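Local coordinates for protein endo-alpha-mannosidase (Bacteroides thetaiotaomicron, PDB 4AD0) that probably cleaves alpha-mannosidic bonds within mannose-containing glycans as an endo-acting glycoside hydrolase of family 99, at residues Ser44-Trp49 and Leu120-Trp125; Cys88-Glu93 and Asn328-Gly333; Asn157-Gln162 and Ser195-Pro200; Thr334-Ala339 and Asp358-Arg363. All coordinates share one frame; numbering follows the deposited sequence.

Contact 1 (Ser44-Trp49 and Leu120-Trp125)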
# COMPACT_ATOMS: atom_id res chain seq x y z
N SER A 44 4.97 -1.61 -0.85
CA SER A 44 4.32 -1.25 0.43
C SER A 44 3.31 -0.11 0.27
O SER A 44 3.49 0.79 -0.55
CB SER A 44 5.36 -0.89 1.50
OG SER A 44 5.93 0.39 1.25
N PHE A 45 2.24 -0.16 1.06
CA PHE A 45 1.32 0.95 1.18
C PHE A 45 1.86 1.87 2.26
O PHE A 45 2.08 1.42 3.40
CB PHE A 45 -0.09 0.44 1.52
CG PHE A 45 -0.73 -0.32 0.37
CD1 PHE A 45 -0.86 0.28 -0.87
CD2 PHE A 45 -1.16 -1.64 0.54
CE1 PHE A 45 -1.43 -0.42 -1.93
CE2 PHE A 45 -1.74 -2.34 -0.52
CZ PHE A 45 -1.88 -1.72 -1.76
N TYR A 46 2.10 3.12 1.87
CA TYR A 46 2.78 4.14 2.68
C TYR A 46 1.84 5.32 2.94
O TYR A 46 1.16 5.83 2.04
CB TYR A 46 4.04 4.66 1.94
CG TYR A 46 4.87 5.67 2.74
CD1 TYR A 46 4.58 7.04 2.69
CD2 TYR A 46 5.95 5.24 3.52
CE1 TYR A 46 5.34 7.96 3.43
CE2 TYR A 46 6.71 6.14 4.24
CZ TYR A 46 6.40 7.48 4.21
OH TYR A 46 7.17 8.33 4.93
N TYR A 47 1.83 5.78 4.19
CA TYR A 47 1.01 6.91 4.59
C TYR A 47 1.89 8.08 5.00
O TYR A 47 2.91 7.91 5.67
CB TYR A 47 0.00 6.44 5.66
CG TYR A 47 -0.83 5.30 5.05
CD1 TYR A 47 -0.33 3.99 5.00
CD2 TYR A 47 -2.06 5.56 4.45
CE1 TYR A 47 -1.07 2.95 4.38
CE2 TYR A 47 -2.80 4.54 3.85
CZ TYR A 47 -2.30 3.25 3.81
OH TYR A 47 -3.07 2.27 3.21
N ASN A 48 1.52 9.27 4.53
CA ASN A 48 2.34 10.45 4.67
C ASN A 48 1.51 11.56 5.29
O ASN A 48 1.77 12.73 5.08
CB ASN A 48 2.88 10.90 3.30
CG ASN A 48 1.77 11.34 2.37
OD1 ASN A 48 0.63 10.92 2.53
ND2 ASN A 48 2.08 12.17 1.38
N TRP A 49 0.51 11.17 6.07
CA TRP A 49 -0.45 12.14 6.62
C TRP A 49 -0.15 12.49 8.09
O TRP A 49 -0.98 13.09 8.80
CB TRP A 49 -1.87 11.58 6.45
CG TRP A 49 -2.05 10.16 6.96
CD1 TRP A 49 -1.29 9.53 7.91
CD2 TRP A 49 -3.05 9.21 6.55
NE1 TRP A 49 -1.76 8.24 8.12
CE2 TRP A 49 -2.83 8.02 7.30
CE3 TRP A 49 -4.10 9.24 5.62
CZ2 TRP A 49 -3.64 6.88 7.15
CZ3 TRP A 49 -4.90 8.11 5.49
CH2 TRP A 49 -4.67 6.95 6.26
N LEU A 120 7.25 2.02 -2.99
CA LEU A 120 6.32 2.58 -2.01
C LEU A 120 5.08 3.07 -2.79
O LEU A 120 5.22 3.59 -3.89
CB LEU A 120 6.94 3.73 -1.22
CG LEU A 120 8.02 3.55 -0.15
CD1 LEU A 120 9.40 3.20 -0.74
CD2 LEU A 120 8.16 4.85 0.66
N SER A 121 3.89 2.84 -2.24
CA SER A 121 2.62 3.34 -2.80
C SER A 121 2.05 4.33 -1.81
O SER A 121 1.58 3.93 -0.75
CB SER A 121 1.63 2.17 -2.98
OG SER A 121 0.69 2.42 -4.02
N VAL A 122 2.10 5.62 -2.13
CA VAL A 122 1.75 6.66 -1.15
C VAL A 122 0.29 7.11 -1.27
O VAL A 122 -0.18 7.50 -2.33
CB VAL A 122 2.76 7.86 -1.19
CG1 VAL A 122 2.67 8.67 -2.49
CG2 VAL A 122 2.55 8.79 0.01
N THR A 123 -0.43 7.03 -0.15
CA THR A 123 -1.80 7.49 -0.05
C THR A 123 -1.93 8.88 -0.69
O THR A 123 -1.07 9.74 -0.50
CB THR A 123 -2.29 7.44 1.43
OG1 THR A 123 -3.72 7.35 1.47
CG2 THR A 123 -1.81 8.65 2.27
N TRP A 124 -2.97 9.07 -1.51
CA TRP A 124 -3.08 10.30 -2.31
C TRP A 124 -4.52 10.74 -2.30
O TRP A 124 -5.40 9.96 -2.63
CB TRP A 124 -2.62 10.06 -3.75
CG TRP A 124 -2.76 11.27 -4.66
CD1 TRP A 124 -3.83 11.60 -5.45
CD2 TRP A 124 -1.79 12.31 -4.85
NE1 TRP A 124 -3.59 12.77 -6.12
CE2 TRP A 124 -2.33 13.23 -5.77
CE3 TRP A 124 -0.51 12.56 -4.33
CZ2 TRP A 124 -1.64 14.38 -6.18
CZ3 TRP A 124 0.19 13.69 -4.75
CH2 TRP A 124 -0.38 14.58 -5.68
N TRP A 125 -4.76 12.00 -1.94
CA TRP A 125 -6.14 12.48 -1.73
C TRP A 125 -6.66 13.52 -2.73
O TRP A 125 -7.62 14.25 -2.47
CB TRP A 125 -6.37 12.84 -0.26
CG TRP A 125 -6.27 11.60 0.62
CD1 TRP A 125 -5.12 11.00 1.06
CD2 TRP A 125 -7.36 10.83 1.15
NE1 TRP A 125 -5.43 9.89 1.80
CE2 TRP A 125 -6.79 9.76 1.87
CE3 TRP A 125 -8.76 10.92 1.05
CZ2 TRP A 125 -7.58 8.78 2.53
CZ3 TRP A 125 -9.54 9.95 1.69
CH2 TRP A 125 -8.95 8.89 2.41
O HOH W 1 0.08 12.18 -0.81

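Contact 2 (Cys88-Glu93 and Asn328-Gly333)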
# COMPACT_ATOMS: atom_id res chain seq x y z
N CYS A 88 -3.26 5.00 18.13
CA CYS A 88 -2.92 3.62 17.69
C CYS A 88 -2.63 2.68 18.85
O CYS A 88 -2.51 3.11 20.01
CB CYS A 88 -1.78 3.60 16.67
SG CYS A 88 -0.71 5.05 16.69
N ASN A 89 -2.49 1.39 18.54
CA ASN A 89 -2.25 0.37 19.56
C ASN A 89 -0.77 0.03 19.76
O ASN A 89 -0.42 -0.72 20.67
CB ASN A 89 -3.03 -0.90 19.25
CG ASN A 89 -4.51 -0.72 19.41
OD1 ASN A 89 -5.12 -1.28 20.33
ND2 ASN A 89 -5.11 0.07 18.52
N PHE A 90 0.06 0.57 18.87
CA PHE A 90 1.50 0.40 18.94
C PHE A 90 2.07 1.82 18.99
O PHE A 90 1.40 2.78 18.58
CB PHE A 90 2.03 -0.33 17.70
CG PHE A 90 1.60 -1.77 17.58
CD1 PHE A 90 0.38 -2.11 17.00
CD2 PHE A 90 2.43 -2.81 18.04
CE1 PHE A 90 -0.01 -3.46 16.88
CE2 PHE A 90 2.05 -4.16 17.91
CZ PHE A 90 0.84 -4.48 17.34
N TYR A 91 3.27 1.97 19.52
CA TYR A 91 3.95 3.26 19.53
C TYR A 91 5.18 3.13 18.65
O TYR A 91 5.92 2.15 18.76
CB TYR A 91 4.35 3.66 20.96
CG TYR A 91 4.63 5.13 21.10
CD1 TYR A 91 3.60 6.04 21.38
CD2 TYR A 91 5.92 5.64 20.93
CE1 TYR A 91 3.85 7.42 21.50
CE2 TYR A 91 6.18 7.01 21.04
CZ TYR A 91 5.14 7.89 21.33
OH TYR A 91 5.39 9.24 21.43
N PRO A 92 5.41 4.10 17.76
CA PRO A 92 6.53 4.00 16.82
C PRO A 92 7.90 4.25 17.45
O PRO A 92 7.99 5.00 18.42
CB PRO A 92 6.21 5.09 15.78
CG PRO A 92 4.76 5.44 15.98
CD PRO A 92 4.47 5.19 17.42
N GLU A 93 8.95 3.64 16.88
CA GLU A 93 10.33 3.90 17.30
C GLU A 93 10.68 5.35 17.05
O GLU A 93 11.27 6.01 17.90
CB GLU A 93 11.32 2.98 16.56
CG GLU A 93 12.77 2.97 17.14
CD GLU A 93 13.78 2.25 16.23
OE1 GLU A 93 13.38 1.62 15.23
OE2 GLU A 93 15.01 2.30 16.51
N ASN A 328 3.19 1.63 7.31
CA ASN A 328 2.91 2.57 8.40
C ASN A 328 1.45 3.04 8.50
O ASN A 328 1.18 4.23 8.68
CB ASN A 328 3.91 3.75 8.39
CG ASN A 328 3.78 4.62 7.16
OD1 ASN A 328 3.01 4.31 6.26
ND2 ASN A 328 4.54 5.73 7.10
N GLU A 329 0.50 2.11 8.39
CA GLU A 329 -0.86 2.44 8.78
C GLU A 329 -0.93 2.08 10.27
O GLU A 329 -1.25 0.95 10.62
CB GLU A 329 -1.90 1.68 7.93
CG GLU A 329 -3.02 2.52 7.37
CD GLU A 329 -3.89 3.22 8.41
OE1 GLU A 329 -3.53 3.23 9.61
OE2 GLU A 329 -4.95 3.76 8.05
N TRP A 330 -0.60 3.04 11.12
CA TRP A 330 -0.48 2.80 12.56
C TRP A 330 -1.87 2.67 13.16
O TRP A 330 -2.12 1.73 13.93
CB TRP A 330 0.37 3.91 13.25
CG TRP A 330 1.87 3.73 13.00
CD1 TRP A 330 2.60 4.26 11.98
CD2 TRP A 330 2.77 2.95 13.78
NE1 TRP A 330 3.92 3.85 12.08
CE2 TRP A 330 4.05 3.04 13.18
CE3 TRP A 330 2.63 2.16 14.93
CZ2 TRP A 330 5.17 2.38 13.68
CZ3 TRP A 330 3.77 1.51 15.44
CH2 TRP A 330 5.01 1.63 14.81
N HIS A 331 -2.79 3.55 12.74
CA HIS A 331 -4.20 3.49 13.15
C HIS A 331 -4.78 2.07 13.12
O HIS A 331 -5.47 1.64 14.05
CB HIS A 331 -5.08 4.38 12.27
CG HIS A 331 -4.61 5.80 12.15
ND1 HIS A 331 -4.60 6.67 13.22
CD2 HIS A 331 -4.13 6.49 11.09
CE1 HIS A 331 -4.12 7.83 12.83
NE2 HIS A 331 -3.84 7.76 11.54
N GLU A 332 -4.47 1.34 12.04
CA GLU A 332 -5.01 -0.00 11.79
C GLU A 332 -4.12 -1.14 12.33
O GLU A 332 -4.49 -2.30 12.27
CB GLU A 332 -5.40 -0.16 10.30
CG GLU A 332 -6.53 0.81 9.92
CD GLU A 332 -7.27 0.47 8.64
OE1 GLU A 332 -6.86 -0.43 7.86
OE2 GLU A 332 -8.28 1.16 8.40
N GLY A 333 -2.97 -0.79 12.89
CA GLY A 333 -2.01 -1.78 13.39
C GLY A 333 -1.46 -2.77 12.36
O GLY A 333 -1.16 -3.91 12.70

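Contact 3 (Asn157-Gln162 and Ser195-Pro200)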
# COMPACT_ATOMS: atom_id res chain seq x y z
N ASN A 157 -12.74 13.49 -2.08
CA ASN A 157 -14.03 14.17 -2.28
C ASN A 157 -14.38 14.20 -3.75
O ASN A 157 -13.53 14.49 -4.59
CB ASN A 157 -13.98 15.61 -1.74
N GLY A 158 -15.64 13.88 -4.06
CA GLY A 158 -16.14 13.83 -5.43
C GLY A 158 -15.27 13.10 -6.44
O GLY A 158 -15.23 13.47 -7.60
N ARG A 159 -14.55 12.07 -6.01
CA ARG A 159 -13.75 11.26 -6.95
C ARG A 159 -14.64 10.68 -8.02
O ARG A 159 -15.71 10.11 -7.74
CB ARG A 159 -12.96 10.14 -6.26
CG ARG A 159 -12.04 9.36 -7.23
CD ARG A 159 -11.25 8.28 -6.53
NE ARG A 159 -12.14 7.24 -6.01
CZ ARG A 159 -11.75 6.13 -5.39
NH1 ARG A 159 -10.44 5.88 -5.20
NH2 ARG A 159 -12.67 5.26 -4.97
N SER A 160 -14.20 10.84 -9.26
CA SER A 160 -14.93 10.42 -10.43
C SER A 160 -13.92 9.98 -11.47
O SER A 160 -12.77 10.37 -11.40
CB SER A 160 -15.75 11.60 -10.99
OG SER A 160 -14.92 12.52 -11.69
N PRO A 161 -14.33 9.15 -12.44
CA PRO A 161 -13.43 8.84 -13.54
C PRO A 161 -12.85 10.12 -14.21
O PRO A 161 -11.72 10.09 -14.71
CB PRO A 161 -14.33 8.07 -14.50
CG PRO A 161 -15.35 7.44 -13.64
CD PRO A 161 -15.64 8.47 -12.58
N GLN A 162 -13.58 11.24 -14.19
CA GLN A 162 -13.03 12.50 -14.72
C GLN A 162 -12.01 13.13 -13.77
O GLN A 162 -10.94 13.53 -14.22
CB GLN A 162 -14.13 13.49 -15.15
CG GLN A 162 -13.62 14.89 -15.59
CD GLN A 162 -12.50 14.84 -16.63
OE1 GLN A 162 -12.73 14.50 -17.79
NE2 GLN A 162 -11.28 15.18 -16.22
N SER A 195 -12.38 1.53 -5.27
CA SER A 195 -12.65 1.75 -6.67
C SER A 195 -14.08 1.32 -7.03
O SER A 195 -14.66 1.87 -7.97
CB SER A 195 -11.69 0.90 -7.49
OG SER A 195 -11.82 -0.43 -7.05
N TYR A 196 -14.62 0.35 -6.29
CA TYR A 196 -15.98 -0.16 -6.53
C TYR A 196 -17.11 0.87 -6.28
O TYR A 196 -18.27 0.65 -6.67
CB TYR A 196 -16.22 -1.41 -5.68
CG TYR A 196 -16.11 -1.17 -4.19
CD1 TYR A 196 -17.17 -0.61 -3.47
CD2 TYR A 196 -14.93 -1.48 -3.50
CE1 TYR A 196 -17.05 -0.37 -2.11
CE2 TYR A 196 -14.82 -1.25 -2.15
CZ TYR A 196 -15.87 -0.70 -1.46
OH TYR A 196 -15.74 -0.48 -0.10
N LEU A 197 -16.75 1.96 -5.61
CA LEU A 197 -17.62 3.12 -5.40
C LEU A 197 -18.08 3.76 -6.70
O LEU A 197 -19.04 4.51 -6.71
CB LEU A 197 -16.87 4.20 -4.59
CG LEU A 197 -16.75 4.02 -3.08
CD1 LEU A 197 -15.88 5.14 -2.49
CD2 LEU A 197 -18.10 3.95 -2.40
N ILE A 198 -17.34 3.49 -7.77
CA ILE A 198 -17.65 3.96 -9.10
C ILE A 198 -17.98 2.71 -9.91
O ILE A 198 -17.34 1.67 -9.73
CB ILE A 198 -16.44 4.70 -9.71
CG1 ILE A 198 -16.35 6.14 -9.18
CG2 ILE A 198 -16.48 4.69 -11.24
CD1 ILE A 198 -14.91 6.68 -9.13
N LYS A 199 -18.99 2.82 -10.76
CA LYS A 199 -19.46 1.73 -11.63
C LYS A 199 -18.39 1.31 -12.63
O LYS A 199 -17.71 2.16 -13.19
CB LYS A 199 -20.72 2.19 -12.39
CG LYS A 199 -22.02 2.21 -11.59
CD LYS A 199 -22.57 0.80 -11.34
CE LYS A 199 -24.04 0.67 -11.74
NZ LYS A 199 -24.55 -0.73 -11.61
N PRO A 200 -18.25 -0.02 -12.87
CA PRO A 200 -17.26 -0.45 -13.87
C PRO A 200 -17.46 0.23 -15.23
O PRO A 200 -16.50 0.80 -15.77
CB PRO A 200 -17.51 -1.97 -13.97
CG PRO A 200 -18.06 -2.36 -12.65
CD PRO A 200 -18.91 -1.16 -12.22

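Contact 4 (Thr334-Ala339 and Asp358-Arg363)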
# COMPACT_ATOMS: atom_id res chain seq x y z
N THR A 334 -1.31 -2.33 11.11
CA THR A 334 -0.84 -3.23 10.05
C THR A 334 0.63 -2.96 9.69
O THR A 334 1.22 -3.64 8.85
CB THR A 334 -1.71 -3.12 8.77
OG1 THR A 334 -1.61 -1.79 8.22
CG2 THR A 334 -3.21 -3.44 9.09
N GLN A 335 1.22 -1.97 10.36
CA GLN A 335 2.56 -1.51 10.04
C GLN A 335 3.67 -2.56 10.27
O GLN A 335 3.60 -3.36 11.23
CB GLN A 335 2.85 -0.19 10.80
CG GLN A 335 3.35 -0.31 12.24
CD GLN A 335 2.34 -0.96 13.18
OE1 GLN A 335 1.13 -0.77 13.02
NE2 GLN A 335 2.83 -1.72 14.16
N ILE A 336 4.63 -2.60 9.34
CA ILE A 336 5.89 -3.32 9.52
C ILE A 336 6.98 -2.39 10.07
O ILE A 336 8.06 -2.86 10.48
CB ILE A 336 6.40 -4.07 8.23
CG1 ILE A 336 6.31 -3.15 7.01
CG2 ILE A 336 5.60 -5.36 8.01
CD1 ILE A 336 6.97 -3.73 5.75
N GLU A 337 6.69 -1.08 10.10
CA GLU A 337 7.57 -0.09 10.72
C GLU A 337 7.88 -0.45 12.18
O GLU A 337 6.99 -0.86 12.93
CB GLU A 337 7.01 1.34 10.60
CG GLU A 337 8.09 2.43 10.82
CD GLU A 337 7.55 3.86 10.84
OE1 GLU A 337 6.42 4.14 10.35
OE2 GLU A 337 8.29 4.73 11.34
N PRO A 338 9.17 -0.34 12.58
CA PRO A 338 9.58 -0.66 13.94
C PRO A 338 8.78 0.07 15.04
O PRO A 338 8.56 1.29 14.97
CB PRO A 338 11.04 -0.23 13.97
CG PRO A 338 11.50 -0.34 12.55
CD PRO A 338 10.32 0.01 11.72
N ALA A 339 8.36 -0.71 16.03
CA ALA A 339 7.56 -0.25 17.15
C ALA A 339 8.31 -0.58 18.43
O ALA A 339 8.99 -1.61 18.52
CB ALA A 339 6.23 -0.97 17.16
N ASP A 358 12.66 -4.29 14.80
CA ASP A 358 12.71 -4.19 13.34
C ASP A 358 12.50 -5.56 12.72
O ASP A 358 12.83 -5.77 11.57
CB ASP A 358 14.04 -3.55 12.91
CG ASP A 358 15.27 -4.33 13.40
OD1 ASP A 358 15.12 -5.28 14.20
OD2 ASP A 358 16.40 -4.00 12.97
N TYR A 359 11.95 -6.49 13.51
CA TYR A 359 11.73 -7.88 13.09
C TYR A 359 10.96 -7.96 11.79
O TYR A 359 11.31 -8.73 10.88
CB TYR A 359 11.00 -8.69 14.17
CG TYR A 359 10.43 -10.01 13.65
CD1 TYR A 359 9.22 -10.04 12.92
CD2 TYR A 359 11.10 -11.22 13.87
CE1 TYR A 359 8.72 -11.23 12.40
CE2 TYR A 359 10.59 -12.43 13.39
CZ TYR A 359 9.41 -12.43 12.65
OH TYR A 359 8.90 -13.60 12.16
N TYR A 360 9.88 -7.17 11.72
CA TYR A 360 8.98 -7.14 10.57
C TYR A 360 9.60 -6.62 9.30
O TYR A 360 9.17 -7.00 8.20
CB TYR A 360 7.65 -6.45 10.91
CG TYR A 360 6.87 -7.35 11.84
CD1 TYR A 360 6.19 -8.46 11.35
CD2 TYR A 360 6.92 -7.17 13.21
CE1 TYR A 360 5.50 -9.34 12.21
CE2 TYR A 360 6.26 -8.05 14.08
CZ TYR A 360 5.56 -9.12 13.56
OH TYR A 360 4.91 -9.98 14.40
N LEU A 361 10.58 -5.73 9.44
CA LEU A 361 11.38 -5.32 8.30
C LEU A 361 12.33 -6.45 7.91
O LEU A 361 12.41 -6.79 6.74
CB LEU A 361 12.17 -4.05 8.60
CG LEU A 361 11.45 -2.75 8.99
CD1 LEU A 361 12.52 -1.73 9.31
CD2 LEU A 361 10.49 -2.23 7.87
N ILE A 362 13.04 -7.03 8.88
CA ILE A 362 14.00 -8.11 8.60
C ILE A 362 13.33 -9.36 8.03
O ILE A 362 13.93 -10.04 7.21
CB ILE A 362 14.87 -8.45 9.83
CG1 ILE A 362 15.57 -7.18 10.32
CG2 ILE A 362 15.94 -9.56 9.50
CD1 ILE A 362 16.23 -7.29 11.65
N ARG A 363 12.10 -9.66 8.46
CA ARG A 363 11.38 -10.85 8.01
C ARG A 363 10.73 -10.63 6.65
O ARG A 363 10.50 -11.59 5.90
CB ARG A 363 10.34 -11.28 9.05
CG ARG A 363 9.67 -12.68 8.80
CD ARG A 363 10.65 -13.85 8.97
NE ARG A 363 9.95 -15.08 9.32
CZ ARG A 363 10.55 -16.20 9.75
NH1 ARG A 363 11.87 -16.27 9.83
NH2 ARG A 363 9.81 -17.27 10.06

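Contact 1 (Ser44-Trp49 and Leu120-Trp125)
Y46 stands in register with V122, as S44 does with L120 and F45 with S121, where strands 42-46 and 117-124 lie next to each other as the first two strands of the eight-stranded parallel TIM barrel of family 99. Their short axes diverge by 32°, and three backbone bonds stitch them: S121 N to S44 O, Y46 N to S121 O at 2.8 Å, and T123 N to Y46 O, the last two nearly straight, with N-H...O angles of 169°.

On the face that helices 102-115 and 133-145 cover, the Y46 ring fills the notch between two aliphatic bumps. Its CG is anti to the backbone N (chi1 -177°), which lays the ring alongside L120, with Y46 CD2 3.6 Å from L120 CD2; at the other flank V122 CG2 meets the ring edge by CD1. The same V122 CG2 also fits against the amide of N48, 3.6 Å from N48 CG.

On the barrel-interior face lies F45, whose CD1 is 3.8 Å from S121 CB, the small serine accommodating the ring. Beyond the end of strand 42-46, T123, still in its own strand, is the bump: its CB sits 3.6 Å from Y47 CD2, and its CG2 pushes toward W49 and N48. Y47 OH bonds Y248 and a buffer molecule that may mark the substrate pocket, and T123 OG1 bonds E154. N48 ND2, also bonded to S134, donates over 3.0 Å to a water that in turn gives a 2.7 Å hydrogen bond to T123 O.

Contact 2 (Cys88-Glu93 and Asn328-Gly333)
W330 and P92 form the tight part of this contact, with the pyrrolidine laid on the indole. P92 CG sits 3.7 Å from the centroid of the six-membered ring of W330 and only 7° off its normal, a CH-pi arrangement with the methylene over the middle of the face. P92 CB adds 3.6 Å to W330 CZ2. A second approach comes in the plane of the indole: F90 CB meets its edge, 3.4 Å from W330 CZ3. W330 has by far the most surface buried here.

Nearer the backbone of W330, C88 closes the contact, with its SG 3.8 Å from W330 CB and its CB 3.3 Å from W330 O. That carbonyl also accepts G333 N within the type I turn W330-G333. The packing slackens at the G333 end of the turn, where F90 CD1 is 4.3 Å from G333 CA, and F90 finds a cation-pi partner in R301. The looser side carries the acids: E93 leads away at one end, and E332, at the other, reaches the bound buffer molecule with its OE2.

The contact joins the loop after the last TIM-barrel strand, 322-324, to the segment carrying short strand 91-92, which pairs antiparallel with 339-340. Since the side-chain contacts across the segments are apolar or CH-pi, the indole is held by shape on its carbon surface and probably steadied in its rotation by the bond from W330 NE1 to E337 OE1.

Contact 3 (Asn157-Gln162 and Ser195-Pro200)
I198 and R159 bury almost equal areas, 81 and 80 Å², and P161 adds 32 Å²; these three make most of this surface contact. I198 branches to two targets. Its CG2 meets P161 CG at 3.8 Å, the methyl reaching end-on toward the proline ring, while its CD1 goes to the backbone, 3.8 Å from R159 O and 4.0 Å from S160 CA. The isoleucine therefore covers the chain leading into helix 161-175.

R159 is extended through chi2 (179°) and bends at chi3 (65°), which swings the guanidinium over to the 3-10 segment 195-197. There R159 NH2 is 3.8 Å from S195 N and 4.1 Å from L197 CD1, contacts of packing rather than bonding; part of the polar hold comes from Y193 O, which accepts from R159 NH1. S160 serves as N-cap of helix 161-175, its OG taking the N-H of T163, and K199 occupies the N-cap position before helix 200-207.

Two neighbouring loops thus meet, each leaving the C-terminal end of its strand, 148-153 or 189-192, and entering the next helix, as adjacent beta-alpha loops do in a TIM barrel.

Contact 4 (Thr334-Ala339 and Asp358-Arg363)
I336 faces Y360 at a slant, and P338 meets L361 at about a right angle; these two pairings carry most of the contact. In the first, I336 CG2 lies 3.7 Å from Y360 CB, so the methyl presses on the stem of the tyrosine. With CG beside its own backbone N (chi1 -71°), Y360 carries its ring off the contact, where Y352 packs edge-to-face and R301 supplies a cation-pi partner.

In the second pairing the leucine fork does the work. L361 CD1 is 3.7 Å from both P338 CG and P338 CD, so one methyl rides on the proline ring, while L361 CD2 is 3.6 Å from I336 O. Y360 CB comes equally close to that oxygen, at 3.6 Å, so the carbonyl is flanked by carbon from two successive helix residues. P338 CG also lies 4.1 Å from D358 CB; this aspartate is at the N-cap position but makes no capping bond with its side chain, and its OD2 instead forms a salt bridge with K114.

Overall, the loop following strand 322-324 packs on the first turn of helix 359-376, within the connection between the eighth strand and the last helix of a TIM barrel.

How the contacts relate
From the N terminus, contact 1 joins the first two barrel strands and closes the loop between 49 and 120, inside which the first segment of contact 2 falls. Contact 2 spans 93 to 328, so the two cross; its long loop encloses contact 3, which closes the short connection from 162 to 195. Contact 4 follows in series, closing 339 to 358 and joining the loop after the last barrel strand to the final helix. Contacts 1 and 2 touch through Y47 N and N328 OD1, 2.8 Å apart, and contacts 2 and 4 through E93 N and P338 O at 3.1 Å. Contact 3 lies on the opposite side of the chain's centre from contact 4, their centres about 33 Å apart.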